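Local coordinates for protein isomerase prhC (Penicillium brasilianum, PDB 5X9J) that acts as a homodimeric isomerase of the trt14 family in the biosynthesis of paraherquonin, a highly congested hexacyclic fungal meroterpenoid, at residues P64-R69 against F148-K153; N73-E78 against D170-N175. One frame throughout, in Å; residues are numbered along the deposited sequence.

Contact 1. Residues P64-R69 against F148-K153; sequences PSFSTR and FDAVRK
F148 meets F66 at the start of 148-153. The edge of the F148 ring comes up to F66, with F148 CE2 3.8 Å from F66 CD1. The ring planes, 58° apart, meet obliquely. D149 is the N-cap of helix 150-162. Its OD2 accepts from R152 N at 2.9 Å, the donor lying above the carboxylate plane. The D149 carboxylate is also hydrogen-bonded to S65 OG of the second subunit, so the helix start lies at the dimer interface. A150 then touches F66 through its CB and its carbonyl O. Its CB is 3.8 Å from F66 CE1, and its carbonyl O sits at the ring edge, in the ring plane, 3.6 Å from the same CE1. One turn on from the cap, K153 lies across one face of F66. Its CG is anti to the backbone N (chi1 -176°) and the chain is extended beyond it, which carries the methylenes over the ring. K153 CD is 3.9 Å from the F66 centroid, a CH-pi contact over the face. K153 NZ continues past the centre, 4.5 Å from the centroid, in an off-centre cation-pi contact. F66 therefore holds the loop after strand 57-61 to the first turn of the helix without any hydrogen bond between the segments. The contact is mostly apolar, and the lysine charge is probably eased by the ring face.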
loop_
_atom_site.group_PDB
_atom_site.type_symbol
_atom_site.label_atom_id
_atom_site.label_comp_id
_atom_site.label_asym_id
_atom_site.label_seq_id
_atom_site.Cartn_x
_atom_site.Cartn_y
_atom_site.Cartn_z
ATOM N N PRO B 64 2.827 -6.285 -7.317
ATOM C CA PRO B 64 3.023 -7.374 -8.287
ATOM C C PRO B 64 4.100 -7.098 -9.316
ATOM O O PRO B 64 4.490 -8.031 -10.031
ATOM C CB PRO B 64 1.644 -7.510 -8.954
ATOM C CG PRO B 64 0.978 -6.177 -8.737
ATOM C CD PRO B 64 1.480 -5.695 -7.391
ATOM N N SER B 65 4.586 -5.859 -9.433
ATOM C CA SER B 65 5.735 -5.602 -10.300
ATOM C C SER B 65 7.002 -6.261 -9.775
ATOM O O SER B 65 7.984 -6.375 -10.513
ATOM C CB SER B 65 5.973 -4.096 -10.435
ATOM O OG SER B 65 4.955 -3.537 -11.234
ATOM N N PHE B 66 7.013 -6.651 -8.510
ATOM C CA PHE B 66 8.131 -7.333 -7.891
ATOM C C PHE B 66 7.652 -8.685 -7.394
ATOM O O PHE B 66 6.461 -9.011 -7.463
ATOM C CB PHE B 66 8.724 -6.490 -6.750
ATOM C CG PHE B 66 9.457 -5.270 -7.234
ATOM C CD1 PHE B 66 8.803 -4.059 -7.379
ATOM C CD2 PHE B 66 10.793 -5.351 -7.592
ATOM C CE1 PHE B 66 9.478 -2.942 -7.842
ATOM C CE2 PHE B 66 11.476 -4.237 -8.053
ATOM C CZ PHE B 66 10.821 -3.034 -8.180
ATOM N N SER B 67 8.595 -9.486 -6.911
ATOM C CA SER B 67 8.248 -10.799 -6.392
ATOM C C SER B 67 7.252 -10.662 -5.251
ATOM O O SER B 67 7.401 -9.807 -4.366
ATOM C CB SER B 67 9.493 -11.534 -5.910
ATOM O OG SER B 67 9.116 -12.785 -5.364
ATOM N N THR B 68 6.217 -11.486 -5.292
ATOM C CA THR B 68 5.211 -11.539 -4.244
ATOM C C THR B 68 5.253 -12.864 -3.498
ATOM O O THR B 68 4.374 -13.133 -2.677
ATOM C CB THR B 68 3.815 -11.292 -4.830
ATOM O OG1 THR B 68 3.555 -12.256 -5.855
ATOM C CG2 THR B 68 3.725 -9.882 -5.434
ATOM N N ARG B 69 6.260 -13.681 -3.747
ATOM C CA ARG B 69 6.422 -14.912 -2.984
ATOM C C ARG B 69 6.750 -14.578 -1.534
ATOM O O ARG B 69 7.669 -13.793 -1.279
ATOM C CB ARG B 69 7.530 -15.781 -3.582
ATOM C CG ARG B 69 7.746 -17.091 -2.822
ATOM C CD ARG B 69 8.825 -17.977 -3.458
ATOM N NE ARG B 69 10.168 -17.433 -3.264
ATOM C CZ ARG B 69 10.904 -17.621 -2.169
ATOM N NH1 ARG B 69 10.433 -18.347 -1.159
ATOM N NH2 ARG B 69 12.116 -17.084 -2.086
ATOM N N PHE B 148 4.880 -0.712 -1.061
ATOM C CA PHE B 148 5.860 0.354 -1.175
ATOM C C PHE B 148 5.644 0.992 -2.530
ATOM O O PHE B 148 4.872 0.490 -3.347
ATOM C CB PHE B 148 7.297 -0.184 -1.034
ATOM C CG PHE B 148 7.572 -1.353 -1.935
ATOM C CD1 PHE B 148 7.282 -2.643 -1.522
ATOM C CD2 PHE B 148 8.047 -1.157 -3.221
ATOM C CE1 PHE B 148 7.492 -3.717 -2.367
ATOM C CE2 PHE B 148 8.254 -2.218 -4.070
ATOM C CZ PHE B 148 7.987 -3.506 -3.645
ATOM N N ASP B 149 6.323 2.106 -2.776
ATOM C CA ASP B 149 6.262 2.727 -4.093
ATOM C C ASP B 149 7.191 1.954 -5.008
ATOM O O ASP B 149 8.418 1.979 -4.837
ATOM C CB ASP B 149 6.638 4.203 -4.029
ATOM C CG ASP B 149 6.426 4.915 -5.365
ATOM O OD1 ASP B 149 5.681 5.913 -5.377
ATOM O OD2 ASP B 149 6.995 4.475 -6.390
ATOM N N ALA B 150 6.606 1.254 -5.978
ATOM C CA ALA B 150 7.390 0.368 -6.821
ATOM C C ALA B 150 8.278 1.146 -7.779
ATOM O O ALA B 150 9.303 0.624 -8.229
ATOM C CB ALA B 150 6.462 -0.577 -7.598
ATOM N N VAL B 151 7.905 2.379 -8.109
ATOM C CA VAL B 151 8.740 3.163 -9.016
ATOM C C VAL B 151 9.992 3.661 -8.290
ATOM O O VAL B 151 11.092 3.648 -8.852
ATOM C CB VAL B 151 7.928 4.321 -9.633
ATOM C CG1 VAL B 151 8.858 5.366 -10.262
ATOM C CG2 VAL B 151 6.943 3.774 -10.694
ATOM N N ARG B 152 9.843 4.103 -7.037
ATOM C CA ARG B 152 11.012 4.411 -6.212
ATOM C C ARG B 152 11.947 3.215 -6.143
ATOM O O ARG B 152 13.160 3.347 -6.328
ATOM C CB ARG B 152 10.581 4.825 -4.805
ATOM C CG ARG B 152 9.921 6.183 -4.726
ATOM C CD ARG B 152 10.947 7.310 -4.899
ATOM N NE ARG B 152 10.324 8.634 -4.902
ATOM C CZ ARG B 152 9.982 9.310 -3.814
ATOM N NH1 ARG B 152 10.188 8.786 -2.616
ATOM N NH2 ARG B 152 9.426 10.514 -3.919
ATOM N N LYS B 153 11.394 2.025 -5.908
ATOM C CA LYS B 153 12.249 0.851 -5.813
ATOM C C LYS B 153 12.865 0.494 -7.158
ATOM O O LYS B 153 14.050 0.138 -7.226
ATOM C CB LYS B 153 11.477 -0.343 -5.268
ATOM C CG LYS B 153 12.396 -1.530 -5.080
ATOM C CD LYS B 153 11.694 -2.712 -4.476
ATOM C CE LYS B 153 12.722 -3.699 -3.939
ATOM N NZ LYS B 153 12.134 -5.068 -3.822
#

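Contact 2. Residues N73-E78 against D170-N175; sequences NQETRE and DSWCAN
W172 has its CG anti to the carbonyl carbon (chi1 -66°), which lays the indole of helix 167-173 against helix 73-86. E78 has its CG in the same relation to its own backbone (chi1 -69°), and its extended chain runs past the six-membered part of the indole. E75 and E78 are one turn apart, and both cross the indole at about a right angle. E75 touches with its methylenes: CB is 3.7 Å from both W172 CZ3 and W172 CH2, and CG lies 3.9 Å from W172 CH2. The backbone O of E75 stands over one face of the indole, offset from its centre. E78 takes the neighbouring corner, where its CB is 3.6 Å from W172 CZ2. The E78 carboxylate is nearly perpendicular to the ring plane, at 87°, and its OE2 lies at the ring edge, 3.9 Å from W172 CZ2. The polar end of E75 is engaged elsewhere: OE2 accepts from N72 N, and OE1 forms a salt bridge with R69. R69 and L71 also pack on the indole. With W172 replaced by an alanine, the methylenes of E75 and the CB of E78 would probably lose their ring partner and a gap would open between the helices. No hydrogen bond links the two segments. The six-membered ring of the indole packs on the methylenes of E75 and on CB and the carboxylate of E78, so it is packing that joins the two helices at this surface.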
loop_
_atom_site.group_PDB
_atom_site.type_symbol
_atom_site.label_atom_id
_atom_site.label_comp_id
_atom_site.label_asym_id
_atom_site.label_seq_id
_atom_site.Cartn_x
_atom_site.Cartn_y
_atom_site.Cartn_z
ATOM N N ASN B 73 11.657 -16.446 7.819
ATOM C CA ASN B 73 12.614 -15.700 8.631
ATOM C C ASN B 73 14.033 -15.815 8.087
ATOM O O ASN B 73 14.779 -14.828 8.072
ATOM C CB ASN B 73 12.551 -16.170 10.080
ATOM C CG ASN B 73 11.275 -15.727 10.765
ATOM O OD1 ASN B 73 10.606 -14.802 10.304
ATOM N ND2 ASN B 73 10.934 -16.375 11.870
ATOM N N GLN B 74 14.424 -17.003 7.632
ATOM C CA GLN B 74 15.770 -17.163 7.085
ATOM C C GLN B 74 15.933 -16.380 5.786
ATOM O O GLN B 74 16.970 -15.746 5.562
ATOM C CB GLN B 74 16.077 -18.646 6.869
ATOM C CG GLN B 74 17.399 -18.916 6.142
ATOM C CD GLN B 74 18.613 -18.419 6.921
ATOM O OE1 GLN B 74 18.615 -18.412 8.160
ATOM N NE2 GLN B 74 19.651 -17.989 6.196
ATOM N N GLU B 75 14.920 -16.402 4.924
ATOM C CA GLU B 75 15.005 -15.642 3.681
ATOM C C GLU B 75 15.021 -14.142 3.950
ATOM O O GLU B 75 15.747 -13.394 3.287
ATOM C CB GLU B 75 13.850 -16.024 2.762
ATOM C CG GLU B 75 13.902 -17.486 2.333
ATOM C CD GLU B 75 12.628 -17.937 1.653
ATOM O OE1 GLU B 75 12.725 -18.467 0.525
ATOM O OE2 GLU B 75 11.531 -17.754 2.244
ATOM N N THR B 76 14.240 -13.691 4.933
ATOM C CA THR B 76 14.270 -12.287 5.334
ATOM C C THR B 76 15.670 -11.859 5.771
ATOM O O THR B 76 16.140 -10.774 5.403
ATOM C CB THR B 76 13.261 -12.045 6.460
ATOM O OG1 THR B 76 11.936 -12.143 5.927
ATOM C CG2 THR B 76 13.458 -10.663 7.072
ATOM N N ARG B 77 16.352 -12.692 6.558
ATOM C CA ARG B 77 17.705 -12.350 6.979
ATOM C C ARG B 77 18.629 -12.212 5.778
ATOM O O ARG B 77 19.395 -11.246 5.679
ATOM C CB ARG B 77 18.245 -13.395 7.954
ATOM C CG ARG B 77 19.696 -13.132 8.387
ATOM C CD ARG B 77 20.073 -13.960 9.609
ATOM N NE ARG B 77 19.464 -15.286 9.546
ATOM C CZ ARG B 77 19.272 -16.074 10.599
ATOM N NH1 ARG B 77 19.647 -15.668 11.808
ATOM N NH2 ARG B 77 18.696 -17.264 10.443
ATOM N N GLU B 78 18.568 -13.172 4.850
ATOM C CA GLU B 78 19.400 -13.084 3.653
ATOM C C GLU B 78 19.073 -11.833 2.851
ATOM O O GLU B 78 19.978 -11.149 2.358
ATOM C CB GLU B 78 19.231 -14.334 2.789
ATOM C CG GLU B 78 19.813 -15.611 3.393
ATOM C CD GLU B 78 19.620 -16.832 2.493
ATOM O OE1 GLU B 78 18.800 -17.718 2.834
ATOM O OE2 GLU B 78 20.288 -16.902 1.436
ATOM N N ASP B 170 18.253 -8.181 -6.776
ATOM C CA ASP B 170 17.434 -8.676 -7.878
ATOM C C ASP B 170 17.046 -10.135 -7.681
ATOM O O ASP B 170 15.930 -10.538 -8.024
ATOM C CB ASP B 170 18.175 -8.508 -9.199
ATOM C CG ASP B 170 17.297 -7.930 -10.279
ATOM O OD1 ASP B 170 16.563 -6.963 -9.976
ATOM O OD2 ASP B 170 17.329 -8.442 -11.421
ATOM N N SER B 171 17.954 -10.945 -7.132
ATOM C CA SER B 171 17.649 -12.356 -6.930
ATOM C C SER B 171 16.504 -12.555 -5.943
ATOM O O SER B 171 15.852 -13.602 -5.972
ATOM C CB SER B 171 18.906 -13.108 -6.468
ATOM O OG SER B 171 19.299 -12.706 -5.168
ATOM N N TRP B 172 16.227 -11.567 -5.089
ATOM C CA TRP B 172 15.059 -11.589 -4.213
ATOM C C TRP B 172 13.872 -10.815 -4.778
ATOM O O TRP B 172 12.727 -11.234 -4.597
ATOM C CB TRP B 172 15.422 -11.027 -2.832
ATOM C CG TRP B 172 16.391 -11.903 -2.097
ATOM C CD1 TRP B 172 17.733 -11.694 -1.936
ATOM C CD2 TRP B 172 16.098 -13.148 -1.455
ATOM N NE1 TRP B 172 18.290 -12.730 -1.221
ATOM C CE2 TRP B 172 17.309 -13.637 -0.917
ATOM C CE3 TRP B 172 14.927 -13.898 -1.282
ATOM C CZ2 TRP B 172 17.382 -14.841 -0.215
ATOM C CZ3 TRP B 172 15.001 -15.095 -0.582
ATOM C CH2 TRP B 172 16.223 -15.554 -0.058
ATOM N N CYS B 173 14.118 -9.709 -5.482
ATOM C CA CYS B 173 13.077 -8.759 -5.868
ATOM C C CYS B 173 12.384 -9.107 -7.174
ATOM O O CYS B 173 11.184 -8.849 -7.312
ATOM C CB CYS B 173 13.670 -7.348 -6.002
ATOM S SG CYS B 173 14.197 -6.662 -4.461
ATOM N N ALA B 174 13.115 -9.646 -8.146
ATOM C CA ALA B 174 12.590 -9.784 -9.498
ATOM C C ALA B 174 11.473 -10.826 -9.562
ATOM O O ALA B 174 11.371 -11.729 -8.727
ATOM C CB ALA B 174 13.704 -10.166 -10.474
ATOM N N ASN B 175 10.631 -10.687 -10.580
ATOM C CA ASN B 175 9.555 -11.642 -10.845
ATOM C C ASN B 175 10.076 -13.015 -11.255
ATOM O O ASN B 175 10.606 -13.180 -12.350
ATOM C CB ASN B 175 8.633 -11.093 -11.929
ATOM C CG ASN B 175 7.690 -10.052 -11.396
ATOM O OD1 ASN B 175 7.166 -10.198 -10.296
ATOM N ND2 ASN B 175 7.465 -8.991 -12.165
#

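How the contacts relate
Contacts 1 and 2 are about 13 Å apart, centre to centre. Their segments alternate along the chain: 64-69, 73-78, 148-153, then 170-175. The first two belong to the loop and helix that follow strand 57-61. Segment 148-153 runs from the end of strand 141-148, which pairs in parallel with strand 57-61, into helix 150-162. Segment 170-175 spans the end of the next helix, 167-173. The contacts also touch directly. The R69-E75 salt bridge joins them, and S67 N probably bonds to C173 O. Together they tie the C-terminal helices to the loop and helix beside the curved sheet. Contact 1 adjoins the second subunit, whereas no residue of that subunit touches contact 2.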